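Local coordinates for capsule biosynthesis protein CapD proenzyme (Bacillus anthracis, PDB 3G9K) that cleaves the poly-gamma-D-glutamate capsule and, as a transpeptidase, joins it by an amide bond to meso-diaminopimelic acid of the peptidoglycan, at residues S24-L29 with Y53-V58; L123-I128 with K184-G189; Y130-F135 with D177-L182; R144-K149 with G164-T169; S158-N163 with E171-T176. All blocks are in the same frame, centred on the assembly; numbering follows the deposited sequence.

Overall arrangement
Interactions 1, 2, 3 and 5 are buried, whereas interaction 4, with exposed Asp146 among its touching residues, is only partly so. The centre of interaction 1 lies about 11 Å from that of the chain, that of interaction 5 about 24 Å. Interactions 2 and 3 hold the same pair, helices 120-133 and 176-188, with centres about 10 Å apart; the first adds an amide-to-amide hydrogen bond and a water to its apolar contact, the second relies on two alanines. Interactions 4 and 5 fasten the loop between helix 139-152 and strand 172-173, touching through Phe160 and Ile167. Gln175 of interaction 5 bonds to the backbone of both Val57 in interaction 1 and Ala131 in interaction 3.

Interaction 1: S24-L29 with Y53-V58; sequences SASHPL and YVLGVV
The imidazole of His27 has the methyl CG2 of Val58 on one face and the backbone N of Leu29 at its edge, in the ring plane. The methyl lies 3.7 Å from the ring centroid of His27 and only 10° off the ring normal, which meets the geometry of a CH-pi contact. At the edge, Leu29 N donates to His27 ND1 at 3.0 Å with an N-H...N angle of 162°. His27 occupies the N-cap position of helix 28-39, and this bond caps the helix start. A chi1 of -164° carries the ring toward Val58, and chi2 turns ND1 to Leu29 N.

Around this CH-pi contact the packing is aliphatic. Leu55 reaches in with CD2, 3.9 Å from His27 CB, while Leu29 CD1 and Val58 CG1 meet at 4.1 Å. The hydroxyl of Ser26 turns to Glu59, just beyond helix 44-58.

This chain is one piece of the CapD proenzyme, a single precursor that yields two chains. Ser24 and Ala25 pair in an antiparallel ladder with a strand of the other chain, whose Phe4 packs on Ala25 and Leu55. The contact therefore ties a strand-to-helix turn, closed by a histidine N-cap, to the C-terminal end of helix 44-58 at the inter-chain interface of this gamma-glutamyltransferase-family (NTN clan) fold.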
# COMPACT_ATOMS: atom_id res chain seq x y z
N SER A 24 -7.70 1.62 -9.53
CA SER A 24 -8.17 0.67 -8.51
C SER A 24 -7.66 1.18 -7.18
O SER A 24 -6.46 1.35 -7.03
CB SER A 24 -7.65 -0.75 -8.80
OG SER A 24 -8.03 -1.66 -7.78
N ALA A 25 -8.57 1.48 -6.27
CA ALA A 25 -8.24 2.08 -4.93
C ALA A 25 -9.25 1.69 -3.82
O ALA A 25 -10.38 1.28 -4.11
CB ALA A 25 -8.12 3.62 -5.02
N SER A 26 -8.83 1.86 -2.57
CA SER A 26 -9.63 1.39 -1.42
C SER A 26 -10.68 2.45 -0.95
O SER A 26 -11.31 2.32 0.11
CB SER A 26 -8.76 0.99 -0.26
OG SER A 26 -7.87 2.01 0.08
N HIS A 27 -10.84 3.51 -1.70
CA HIS A 27 -11.96 4.43 -1.42
C HIS A 27 -12.59 4.89 -2.74
O HIS A 27 -11.88 5.34 -3.61
CB HIS A 27 -11.52 5.64 -0.59
CG HIS A 27 -12.66 6.39 0.04
ND1 HIS A 27 -13.50 7.20 -0.68
CD2 HIS A 27 -13.10 6.45 1.33
CE1 HIS A 27 -14.41 7.72 0.12
NE2 HIS A 27 -14.19 7.29 1.35
N PRO A 28 -13.93 4.80 -2.88
CA PRO A 28 -14.61 5.23 -4.12
C PRO A 28 -14.38 6.69 -4.54
O PRO A 28 -14.50 6.98 -5.71
CB PRO A 28 -16.10 4.98 -3.81
CG PRO A 28 -16.18 4.97 -2.36
CD PRO A 28 -14.90 4.28 -1.91
N LEU A 29 -14.08 7.60 -3.61
CA LEU A 29 -13.80 8.99 -3.99
C LEU A 29 -12.41 9.13 -4.63
O LEU A 29 -12.21 9.98 -5.48
CB LEU A 29 -13.97 9.95 -2.79
CG LEU A 29 -15.39 10.12 -2.24
CD1 LEU A 29 -15.45 11.17 -1.07
CD2 LEU A 29 -16.34 10.50 -3.38
N TYR A 53 -3.16 12.19 -2.45
CA TYR A 53 -3.70 13.25 -1.59
C TYR A 53 -5.20 13.09 -1.15
O TYR A 53 -5.57 13.40 -0.02
CB TYR A 53 -3.43 14.61 -2.25
CG TYR A 53 -2.12 15.27 -1.88
CD1 TYR A 53 -1.06 15.31 -2.77
CD2 TYR A 53 -1.98 15.91 -0.67
CE1 TYR A 53 0.15 16.00 -2.42
CE2 TYR A 53 -0.83 16.55 -0.33
CZ TYR A 53 0.25 16.59 -1.21
OH TYR A 53 1.37 17.23 -0.80
N VAL A 54 -6.07 12.63 -2.04
CA VAL A 54 -7.48 12.37 -1.70
C VAL A 54 -7.62 11.29 -0.60
O VAL A 54 -8.36 11.48 0.37
CB VAL A 54 -8.28 11.98 -2.99
CG1 VAL A 54 -9.59 11.31 -2.64
CG2 VAL A 54 -8.44 13.23 -3.89
N LEU A 55 -6.85 10.22 -0.73
CA LEU A 55 -6.80 9.11 0.21
C LEU A 55 -6.35 9.62 1.57
O LEU A 55 -6.92 9.23 2.60
CB LEU A 55 -5.88 7.99 -0.31
CG LEU A 55 -6.50 7.11 -1.41
CD1 LEU A 55 -5.40 6.24 -1.96
CD2 LEU A 55 -7.70 6.31 -0.90
N GLY A 56 -5.39 10.55 1.60
CA GLY A 56 -4.94 11.17 2.87
C GLY A 56 -6.05 11.93 3.55
O GLY A 56 -6.08 12.13 4.79
N VAL A 57 -7.00 12.39 2.75
CA VAL A 57 -8.14 13.13 3.33
C VAL A 57 -9.32 12.22 3.71
O VAL A 57 -9.86 12.29 4.81
CB VAL A 57 -8.62 14.24 2.36
CG1 VAL A 57 -9.91 14.85 2.87
CG2 VAL A 57 -7.54 15.32 2.21
N VAL A 58 -9.73 11.36 2.79
CA VAL A 58 -10.96 10.60 2.96
C VAL A 58 -10.71 9.21 3.56
O VAL A 58 -11.66 8.55 4.05
CB VAL A 58 -11.75 10.47 1.61
CG1 VAL A 58 -12.04 11.87 1.01
CG2 VAL A 58 -10.98 9.60 0.59

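Interaction 2: L123-I128 with K184-G189; sequences LLQPAI and KIQKEG
Gln186 reaches across to helix 120-133 extended throughout chi1 and chi2, while Gln125 starts anti to its own N and then bends at chi2 (67°), which carries its carboxamide back toward Gln186. The two amides meet with their planes 32° apart. Gln186 NE2 donates to Gln125 OE1 at 2.6 Å, and the acceptor lies close to the amide plane of Gln186. Seen from Gln125, however, the donor sits well above the carbonyl plane, so the short bond is not aimed at a lone pair.

A water bridges the two amide oxygens: it donates to Gln125 OE1 and, at 2.7 Å, to Gln186 OE1. Against the Gln186 amide lies the terminal methyl of Ile128, whose CD1 is 3.4 Å from Gln186 CD. Further in, Leu124 and Ile185 cross at about a right angle, and Leu124 CD2 presses on Ile185 CG2 at 3.5 Å, tighter than usual for two methyls. Tyr53 of helix 44-58 packs on both of these residues.

The helix segments run nearly antiparallel, at 164°, with axes 10.2 Å apart. Gln186 NE2 also bonds to Gly121 O, so its amide nitrogen has two acceptors on the same helix. With its oxygen held by the water as well, the Gln186 carboxamide is probably fixed in rotation, and a twice-gripped Gln125 OE1 probably steadies the polar edge of an otherwise apolar helix contact.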
# COMPACT_ATOMS: atom_id res chain seq x y z
N LEU A 123 -3.48 19.58 -9.01
CA LEU A 123 -3.52 18.23 -8.48
C LEU A 123 -3.89 18.11 -6.99
O LEU A 123 -4.45 17.09 -6.59
CB LEU A 123 -2.19 17.58 -8.76
CG LEU A 123 -1.72 17.58 -10.23
CD1 LEU A 123 -0.35 16.90 -10.34
CD2 LEU A 123 -2.72 16.89 -11.20
N LEU A 124 -3.63 19.17 -6.19
CA LEU A 124 -3.97 19.18 -4.77
C LEU A 124 -5.39 19.59 -4.53
O LEU A 124 -5.94 19.34 -3.47
CB LEU A 124 -3.02 20.12 -4.00
CG LEU A 124 -1.74 19.48 -3.45
CD1 LEU A 124 -0.89 18.94 -4.54
CD2 LEU A 124 -0.92 20.49 -2.60
N GLN A 125 -6.02 20.23 -5.53
CA GLN A 125 -7.31 20.84 -5.32
C GLN A 125 -8.42 19.84 -4.98
O GLN A 125 -9.22 20.12 -4.12
CB GLN A 125 -7.73 21.75 -6.50
CG GLN A 125 -8.88 22.68 -6.15
CD GLN A 125 -8.48 23.73 -5.13
OE1 GLN A 125 -7.45 24.38 -5.26
NE2 GLN A 125 -9.29 23.89 -4.13
N PRO A 126 -8.51 18.70 -5.66
CA PRO A 126 -9.60 17.80 -5.21
C PRO A 126 -9.54 17.40 -3.72
O PRO A 126 -10.56 17.39 -3.04
CB PRO A 126 -9.44 16.60 -6.13
CG PRO A 126 -8.82 17.16 -7.36
CD PRO A 126 -7.80 18.14 -6.82
N ALA A 127 -8.35 17.07 -3.24
CA ALA A 127 -8.16 16.75 -1.83
C ALA A 127 -8.58 17.93 -0.94
O ALA A 127 -9.29 17.73 0.02
CB ALA A 127 -6.73 16.40 -1.55
N ILE A 128 -8.15 19.14 -1.31
CA ILE A 128 -8.45 20.35 -0.59
C ILE A 128 -9.96 20.52 -0.49
O ILE A 128 -10.45 20.89 0.56
CB ILE A 128 -7.77 21.59 -1.22
CG1 ILE A 128 -6.25 21.58 -1.01
CG2 ILE A 128 -8.36 22.87 -0.69
CD1 ILE A 128 -5.51 22.63 -1.89
N LYS A 184 -1.63 25.63 2.21
CA LYS A 184 -0.26 26.16 2.38
C LYS A 184 0.73 25.44 1.50
O LYS A 184 1.60 26.04 0.89
CB LYS A 184 0.20 26.05 3.85
CG LYS A 184 1.34 27.05 4.22
CD LYS A 184 1.56 27.05 5.73
CE LYS A 184 2.43 28.20 6.22
NZ LYS A 184 3.83 28.18 5.82
N ILE A 185 0.60 24.12 1.45
CA ILE A 185 1.41 23.30 0.56
C ILE A 185 1.09 23.67 -0.92
O ILE A 185 1.98 23.72 -1.76
CB ILE A 185 1.12 21.80 0.82
CG1 ILE A 185 1.66 21.35 2.17
CG2 ILE A 185 1.67 20.93 -0.31
CD1 ILE A 185 1.14 20.00 2.62
N GLN A 186 -0.19 23.90 -1.21
CA GLN A 186 -0.62 24.26 -2.58
C GLN A 186 0.07 25.58 -3.00
O GLN A 186 0.54 25.69 -4.14
CB GLN A 186 -2.13 24.39 -2.66
CG GLN A 186 -2.67 24.78 -4.05
CD GLN A 186 -4.15 24.91 -3.99
OE1 GLN A 186 -4.66 25.66 -3.19
NE2 GLN A 186 -4.85 24.15 -4.83
N LYS A 187 0.14 26.54 -2.09
CA LYS A 187 0.77 27.85 -2.36
C LYS A 187 2.29 27.82 -2.33
O LYS A 187 2.96 28.38 -3.22
CB LYS A 187 0.29 28.88 -1.36
CG LYS A 187 1.04 30.20 -1.51
CD LYS A 187 0.37 31.27 -0.71
CE LYS A 187 0.83 32.65 -1.12
NZ LYS A 187 -0.15 33.58 -0.51
N GLU A 188 2.87 27.17 -1.32
CA GLU A 188 4.33 27.28 -1.09
C GLU A 188 5.17 26.09 -1.55
O GLU A 188 6.40 26.14 -1.52
CB GLU A 188 4.60 27.54 0.39
CG GLU A 188 3.76 28.68 0.98
CD GLU A 188 4.07 28.93 2.43
OE1 GLU A 188 5.03 28.30 2.94
OE2 GLU A 188 3.40 29.81 3.03
N GLY A 189 4.52 25.04 -2.01
CA GLY A 189 5.24 23.81 -2.30
C GLY A 189 5.55 23.09 -1.00
O GLY A 189 5.00 23.39 0.05
O HOH W 1 -7.24 26.09 -2.66

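Interaction 3: Y130-F135 with D177-L182; sequences YAEKGF and DLARTL
Helices 120-133 and 176-188 pack together here through Ala131 on Ala179, which joins the C-terminal turn of the first helix to the first turns of the second. The CA atoms of Ala131 and Ala179 are only 5.0 Å apart, a distance that small side chains permit. Their methyls touch directly, Ala131 CB to Ala179 CB at 3.8 Å, and Ala131 CB also lies 3.7 Å from Ala179 N, resting against the backbone of the opposite helix. Leu182 CD1 is the next apolar neighbour, 4.3 Å from Ala131 CB.

Glu132 covers another side of Ala179. Its side chain leaves the helix pointing away from its own backbone N (chi1 -171°) and then bends at chi2, which lays the carboxylate alongside the alanine: Glu132 CD is 4.0 Å from Ala179 CB. The charged end has its partner one turn further along the same helix as Ala179, where OE1 forms a salt bridge with Lys183. Glu132 thus adds an ionic tie between the two helices beside the methyl contact.

Helix 120-133 ends at Gly134, whose positive phi of 107° turns the chain into strand 135-136. Ala131 and Phe135 make backbone bonds to Gln175 and Leu173, and Thr181 bonds to Ala31 O of the second CapD chain. Leu182 packs on Tyr53 and Val57 of helix 44-58, while the ladder of strands 135-136 and 172-173 is joined at the end of helix 120-133.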
# COMPACT_ATOMS: atom_id res chain seq x y z
N TYR A 130 -12.41 18.19 -0.51
CA TYR A 130 -12.91 17.23 0.49
C TYR A 130 -12.54 17.60 1.91
O TYR A 130 -13.34 17.41 2.81
CB TYR A 130 -12.45 15.79 0.18
CG TYR A 130 -13.05 15.18 -1.07
CD1 TYR A 130 -14.43 15.06 -1.24
CD2 TYR A 130 -12.24 14.67 -2.07
CE1 TYR A 130 -14.98 14.49 -2.39
CE2 TYR A 130 -12.77 14.11 -3.20
CZ TYR A 130 -14.14 14.02 -3.36
OH TYR A 130 -14.66 13.46 -4.52
N ALA A 131 -11.36 18.19 2.11
CA ALA A 131 -10.97 18.71 3.43
C ALA A 131 -11.90 19.87 3.84
O ALA A 131 -12.45 19.88 4.92
CB ALA A 131 -9.52 19.18 3.44
N GLU A 132 -12.11 20.81 2.93
CA GLU A 132 -12.78 22.07 3.24
C GLU A 132 -14.28 21.92 3.23
O GLU A 132 -14.95 22.42 4.14
CB GLU A 132 -12.42 23.15 2.23
CG GLU A 132 -12.92 24.52 2.64
CD GLU A 132 -11.80 25.41 3.15
OE1 GLU A 132 -10.93 25.77 2.32
OE2 GLU A 132 -11.80 25.75 4.38
N LYS A 133 -14.79 21.25 2.19
CA LYS A 133 -16.23 21.06 2.02
C LYS A 133 -16.75 19.81 2.72
O LYS A 133 -17.92 19.76 3.07
CB LYS A 133 -16.60 21.02 0.54
CG LYS A 133 -16.09 22.19 -0.29
CD LYS A 133 -16.69 23.49 0.10
CE LYS A 133 -16.28 24.61 -0.86
NZ LYS A 133 -16.88 24.46 -2.25
N GLY A 134 -15.90 18.79 2.87
CA GLY A 134 -16.29 17.59 3.60
C GLY A 134 -16.52 16.41 2.68
O GLY A 134 -16.50 16.54 1.46
N PHE A 135 -16.70 15.24 3.29
CA PHE A 135 -17.07 14.02 2.58
C PHE A 135 -17.88 13.13 3.53
O PHE A 135 -17.80 13.29 4.74
CB PHE A 135 -15.83 13.26 2.10
CG PHE A 135 -15.08 12.61 3.19
CD1 PHE A 135 -15.22 11.25 3.46
CD2 PHE A 135 -14.22 13.35 3.98
CE1 PHE A 135 -14.53 10.64 4.48
CE2 PHE A 135 -13.52 12.75 5.00
CZ PHE A 135 -13.70 11.40 5.27
N ASP A 177 -8.66 22.48 9.59
CA ASP A 177 -7.21 22.56 9.86
C ASP A 177 -6.41 21.92 8.74
O ASP A 177 -5.42 22.51 8.28
CB ASP A 177 -6.81 21.88 11.18
CG ASP A 177 -7.37 22.57 12.43
OD1 ASP A 177 -7.93 23.67 12.34
OD2 ASP A 177 -7.16 22.03 13.55
N LEU A 178 -6.81 20.73 8.30
CA LEU A 178 -6.14 20.06 7.19
C LEU A 178 -6.23 20.84 5.88
O LEU A 178 -5.27 20.86 5.10
CB LEU A 178 -6.65 18.60 7.00
CG LEU A 178 -6.03 17.71 5.91
CD1 LEU A 178 -4.51 17.57 6.08
CD2 LEU A 178 -6.73 16.31 5.89
N ALA A 179 -7.41 21.41 5.58
CA ALA A 179 -7.54 22.28 4.40
C ALA A 179 -6.52 23.41 4.44
O ALA A 179 -5.84 23.63 3.49
CB ALA A 179 -8.95 22.80 4.26
N ARG A 180 -6.38 24.07 5.58
CA ARG A 180 -5.38 25.10 5.75
C ARG A 180 -3.99 24.61 5.41
O ARG A 180 -3.27 25.26 4.64
CB ARG A 180 -5.40 25.65 7.18
CG ARG A 180 -4.52 26.87 7.39
CD ARG A 180 -4.70 27.43 8.81
NE ARG A 180 -6.13 27.61 9.10
CZ ARG A 180 -6.84 26.94 10.01
NH1 ARG A 180 -6.29 26.03 10.80
NH2 ARG A 180 -8.13 27.21 10.14
N THR A 181 -3.60 23.45 5.97
CA THR A 181 -2.29 22.89 5.70
C THR A 181 -2.12 22.60 4.22
O THR A 181 -1.09 22.93 3.63
CB THR A 181 -2.01 21.62 6.55
OG1 THR A 181 -2.14 21.96 7.95
CG2 THR A 181 -0.57 20.97 6.27
N LEU A 182 -3.11 21.93 3.64
CA LEU A 182 -3.04 21.57 2.23
C LEU A 182 -2.99 22.85 1.33
O LEU A 182 -2.26 22.90 0.36
CB LEU A 182 -4.23 20.67 1.84
CG LEU A 182 -4.31 19.28 2.47
CD1 LEU A 182 -5.52 18.53 1.99
CD2 LEU A 182 -3.03 18.41 2.16

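Interaction 4: R144-K149 with G164-T169; sequences RLDLAK and GEPIET
Residues 144-149 form regular helix and residues 164-169 an extended loop without regular structure, which approaches the helix most closely at Asp146 and Pro166, whose CA atoms are 5.7 Å apart. The loop leading from helix 139-152 to strand 172-173 thus folds back on that helix. The ring of Pro166 is the main point of contact. Its CG rests on the helix backbone, 3.7 Å from Asp146 CA, and is nearly as close to Asp146 CB, while its CB meets Leu145 CB at 4.0 Å. The ring spans two consecutive helix residues.

Deeper in, Leu145 CD1 touches Ile167 CG2 at 3.8 Å. The chi1 of Ile167 (-174°) places that methyl between its backbone N and carbonyl carbon; the two side chains cross at a slant. Lys149 reaches out to the Gly164 end of the loop. Its chain is extended as far as CE, which lies 3.3 Å from Gly164 O; the bend at chi4 (-47°) then sets the direction of NZ.

Ile167 N bonds to Phe160 O, Ile167 O to Thr142, and Leu145 O to the hydroxyl of Tyr161. Phe24 of the second CapD chain packs on Leu145.

The chemistry is therefore graded, from methyl packing at Leu145 and Ile167 to charged groups at the surface. There Lys149 NZ and Glu165 OE2, 5.8 Å apart, are not in contact, so any attraction between them is probably long-range and modest.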
# COMPACT_ATOMS: atom_id res chain seq x y z
N ARG A 144 -12.91 2.00 12.42
CA ARG A 144 -11.53 2.34 12.71
C ARG A 144 -11.38 3.31 13.88
O ARG A 144 -10.51 3.11 14.74
CB ARG A 144 -10.88 2.93 11.47
CG ARG A 144 -10.42 1.86 10.51
CD ARG A 144 -9.09 1.33 10.94
NE ARG A 144 -8.94 -0.07 10.57
CZ ARG A 144 -9.33 -1.10 11.30
NH1 ARG A 144 -9.92 -0.93 12.47
NH2 ARG A 144 -9.14 -2.34 10.85
N LEU A 145 -12.20 4.35 13.89
CA LEU A 145 -12.18 5.32 14.97
C LEU A 145 -12.60 4.67 16.29
O LEU A 145 -11.97 4.87 17.34
CB LEU A 145 -13.10 6.50 14.65
CG LEU A 145 -12.54 7.53 13.66
CD1 LEU A 145 -13.61 8.44 13.17
CD2 LEU A 145 -11.44 8.32 14.35
N ASP A 146 -13.66 3.85 16.21
CA ASP A 146 -14.15 3.12 17.37
C ASP A 146 -13.06 2.30 18.00
O ASP A 146 -12.77 2.46 19.18
CB ASP A 146 -15.35 2.23 16.97
CG ASP A 146 -15.86 1.43 18.14
OD1 ASP A 146 -16.74 1.94 18.84
OD2 ASP A 146 -15.32 0.34 18.40
N LEU A 147 -12.40 1.45 17.22
CA LEU A 147 -11.34 0.60 17.71
C LEU A 147 -10.10 1.35 18.17
O LEU A 147 -9.36 0.83 19.04
CB LEU A 147 -10.91 -0.41 16.65
CG LEU A 147 -12.00 -1.41 16.24
CD1 LEU A 147 -11.47 -2.38 15.16
CD2 LEU A 147 -12.54 -2.15 17.47
N ALA A 148 -9.85 2.53 17.59
CA ALA A 148 -8.67 3.31 17.96
C ALA A 148 -8.90 4.20 19.18
O ALA A 148 -7.95 4.71 19.76
CB ALA A 148 -8.18 4.18 16.75
N LYS A 149 -10.15 4.44 19.54
CA LYS A 149 -10.47 5.44 20.55
C LYS A 149 -9.64 5.29 21.84
O LYS A 149 -9.18 6.31 22.40
CB LYS A 149 -11.96 5.42 20.81
CG LYS A 149 -12.52 6.49 21.75
CD LYS A 149 -14.01 6.28 21.92
CE LYS A 149 -14.57 7.18 23.04
NZ LYS A 149 -13.72 7.09 24.28
N GLY A 164 -18.34 12.80 21.78
CA GLY A 164 -17.58 11.76 22.46
C GLY A 164 -17.53 10.41 21.80
O GLY A 164 -16.76 9.54 22.23
N GLU A 165 -18.33 10.22 20.75
CA GLU A 165 -18.43 8.94 20.05
C GLU A 165 -17.92 9.07 18.61
O GLU A 165 -17.98 10.15 18.04
CB GLU A 165 -19.88 8.47 20.05
CG GLU A 165 -20.48 8.28 21.46
CD GLU A 165 -19.99 7.03 22.14
OE1 GLU A 165 -20.20 5.94 21.58
OE2 GLU A 165 -19.38 7.13 23.24
N PRO A 166 -17.44 7.96 18.01
CA PRO A 166 -16.98 7.98 16.60
C PRO A 166 -18.00 8.56 15.66
O PRO A 166 -19.16 8.16 15.73
CB PRO A 166 -16.78 6.51 16.26
CG PRO A 166 -16.66 5.80 17.56
CD PRO A 166 -17.32 6.63 18.62
N ILE A 167 -17.58 9.45 14.75
CA ILE A 167 -18.49 10.06 13.77
C ILE A 167 -19.17 8.93 13.00
O ILE A 167 -18.53 7.93 12.65
CB ILE A 167 -17.77 11.09 12.83
CG1 ILE A 167 -18.79 11.80 11.93
CG2 ILE A 167 -16.68 10.42 12.01
CD1 ILE A 167 -18.25 13.02 11.16
N GLU A 168 -20.48 9.07 12.80
CA GLU A 168 -21.32 7.96 12.31
C GLU A 168 -21.30 7.89 10.80
O GLU A 168 -21.20 8.91 10.12
CB GLU A 168 -22.77 8.10 12.82
CG GLU A 168 -22.87 8.14 14.33
CD GLU A 168 -24.29 8.12 14.85
OE1 GLU A 168 -25.08 9.06 14.55
OE2 GLU A 168 -24.60 7.17 15.60
N THR A 169 -21.39 6.67 10.28
CA THR A 169 -21.56 6.44 8.86
C THR A 169 -22.63 7.36 8.33
O THR A 169 -23.65 7.60 8.99
CB THR A 169 -21.96 5.00 8.59
OG1 THR A 169 -20.90 4.15 9.03
CG2 THR A 169 -22.24 4.78 7.10

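Interaction 5: S158-N163 with E171-T176; sequences SIFYPN and ETLIQT
Apolar packing dominates where the loop turn at 158-160 covers strand 172-173, an element of the small two-stranded antiparallel sheet with strand 135-136. Leu173 sends its two methyls to different residues. CD1 lies 4.1 Å from Ile159 CG1 and 3.5 Å from Ile159 O, whereas CD2 approaches Phe160 CE1 at 4.0 Å, obliquely to the ring. A chi1 of 174° swings CG of Leu173 toward the 158-160 turn, and chi2 then divides the methyls.

Ile159 takes part twice. Its chi1 of 71° tucks CG1 between the N and carbonyl carbon, where it also covers one face of the Phe160 ring, 3.6 Å above the plane. From there CD1 extends to Ile174 O and Gln175 CG, the latter 4.0 Å away. Ile159 crosses both Leu173 and Gln175 at about a right angle.

Polar contacts are fewer. Gln175 is at the N-cap position of helix 176-188, and its amide NE2 donates to Val57 O on helix 44-58, which anchors the far end of this side chain.

The Phe160 ring has two further neighbours. Phe34 of the second CapD chain meets it ring to ring, with the planes inclined to each other. The remaining contact sets a carboxamide oxygen against the ring edge: the amide of Gln175 stands nearly upright to the Phe160 ring, planes 80° apart, with Gln175 OE1 3.8 Å from Phe160 CZ.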
# COMPACT_ATOMS: atom_id res chain seq x y z
N SER A 158 -11.91 16.31 18.46
CA SER A 158 -13.35 16.43 18.57
C SER A 158 -14.07 16.23 17.24
O SER A 158 -15.14 15.66 17.23
CB SER A 158 -13.73 17.78 19.18
OG SER A 158 -13.12 18.80 18.43
N ILE A 159 -13.50 16.66 16.11
CA ILE A 159 -14.19 16.44 14.80
C ILE A 159 -14.43 14.98 14.40
O ILE A 159 -15.37 14.69 13.63
CB ILE A 159 -13.53 17.15 13.61
CG1 ILE A 159 -12.19 16.50 13.22
CG2 ILE A 159 -13.31 18.59 13.87
CD1 ILE A 159 -11.53 17.22 12.05
N PHE A 160 -13.57 14.08 14.88
CA PHE A 160 -13.68 12.65 14.62
C PHE A 160 -14.54 11.91 15.63
O PHE A 160 -14.95 10.78 15.38
CB PHE A 160 -12.30 12.01 14.64
CG PHE A 160 -11.34 12.65 13.69
CD1 PHE A 160 -11.48 12.46 12.31
CD2 PHE A 160 -10.31 13.45 14.15
CE1 PHE A 160 -10.59 13.04 11.43
CE2 PHE A 160 -9.42 14.04 13.27
CZ PHE A 160 -9.54 13.80 11.90
N TYR A 161 -14.74 12.54 16.80
CA TYR A 161 -15.54 11.96 17.89
C TYR A 161 -16.55 12.96 18.40
O TYR A 161 -16.48 13.37 19.53
CB TYR A 161 -14.66 11.51 19.04
CG TYR A 161 -13.68 10.42 18.71
CD1 TYR A 161 -12.40 10.73 18.26
CD2 TYR A 161 -14.04 9.07 18.81
CE1 TYR A 161 -11.49 9.74 17.96
CE2 TYR A 161 -13.11 8.05 18.51
CZ TYR A 161 -11.84 8.39 18.07
OH TYR A 161 -10.90 7.42 17.76
N PRO A 162 -17.51 13.35 17.55
CA PRO A 162 -18.58 14.28 17.91
C PRO A 162 -19.43 13.77 19.09
O PRO A 162 -19.90 12.63 19.07
CB PRO A 162 -19.43 14.33 16.64
CG PRO A 162 -18.53 13.93 15.58
CD PRO A 162 -17.69 12.87 16.18
N ASN A 163 -19.60 14.61 20.09
CA ASN A 163 -20.27 14.23 21.34
C ASN A 163 -19.65 13.00 22.00
O ASN A 163 -20.33 12.23 22.67
CB ASN A 163 -21.78 14.02 21.09
CG ASN A 163 -22.51 15.32 20.81
OD1 ASN A 163 -22.53 16.23 21.64
ND2 ASN A 163 -23.13 15.41 19.64
N GLU A 171 -22.40 10.57 7.95
CA GLU A 171 -22.22 11.95 8.41
C GLU A 171 -21.15 12.62 7.57
O GLU A 171 -20.27 11.94 7.06
CB GLU A 171 -21.82 11.97 9.90
CG GLU A 171 -22.92 11.51 10.85
CD GLU A 171 -24.01 12.54 11.00
OE1 GLU A 171 -23.74 13.61 11.59
OE2 GLU A 171 -25.15 12.29 10.54
N THR A 172 -21.23 13.94 7.43
CA THR A 172 -20.21 14.70 6.70
C THR A 172 -19.08 15.10 7.64
O THR A 172 -19.30 15.76 8.66
CB THR A 172 -20.80 15.94 6.04
OG1 THR A 172 -21.77 15.55 5.08
CG2 THR A 172 -19.71 16.78 5.36
N LEU A 173 -17.87 14.65 7.33
CA LEU A 173 -16.68 15.08 8.07
C LEU A 173 -15.97 16.18 7.32
O LEU A 173 -15.52 15.96 6.19
CB LEU A 173 -15.74 13.89 8.25
CG LEU A 173 -14.38 14.17 8.87
CD1 LEU A 173 -14.51 14.79 10.28
CD2 LEU A 173 -13.59 12.88 8.86
N ILE A 174 -15.86 17.34 7.98
CA ILE A 174 -15.19 18.54 7.50
C ILE A 174 -13.87 18.69 8.29
O ILE A 174 -13.85 18.49 9.50
CB ILE A 174 -16.02 19.83 7.71
CG1 ILE A 174 -17.29 19.82 6.81
CG2 ILE A 174 -15.16 21.03 7.40
CD1 ILE A 174 -18.44 20.92 7.16
N GLN A 175 -12.79 18.94 7.56
CA GLN A 175 -11.41 19.01 8.12
C GLN A 175 -10.72 20.35 7.78
O GLN A 175 -9.80 20.42 6.94
CB GLN A 175 -10.55 17.80 7.64
CG GLN A 175 -11.01 16.45 8.18
CD GLN A 175 -10.21 15.29 7.65
OE1 GLN A 175 -9.26 14.82 8.29
NE2 GLN A 175 -10.60 14.80 6.49
N THR A 176 -11.16 21.40 8.47
CA THR A 176 -10.70 22.75 8.28
C THR A 176 -9.21 22.99 8.50
O THR A 176 -8.58 23.63 7.66
CB THR A 176 -11.50 23.69 9.15
OG1 THR A 176 -12.87 23.58 8.75
CG2 THR A 176 -11.01 25.13 8.98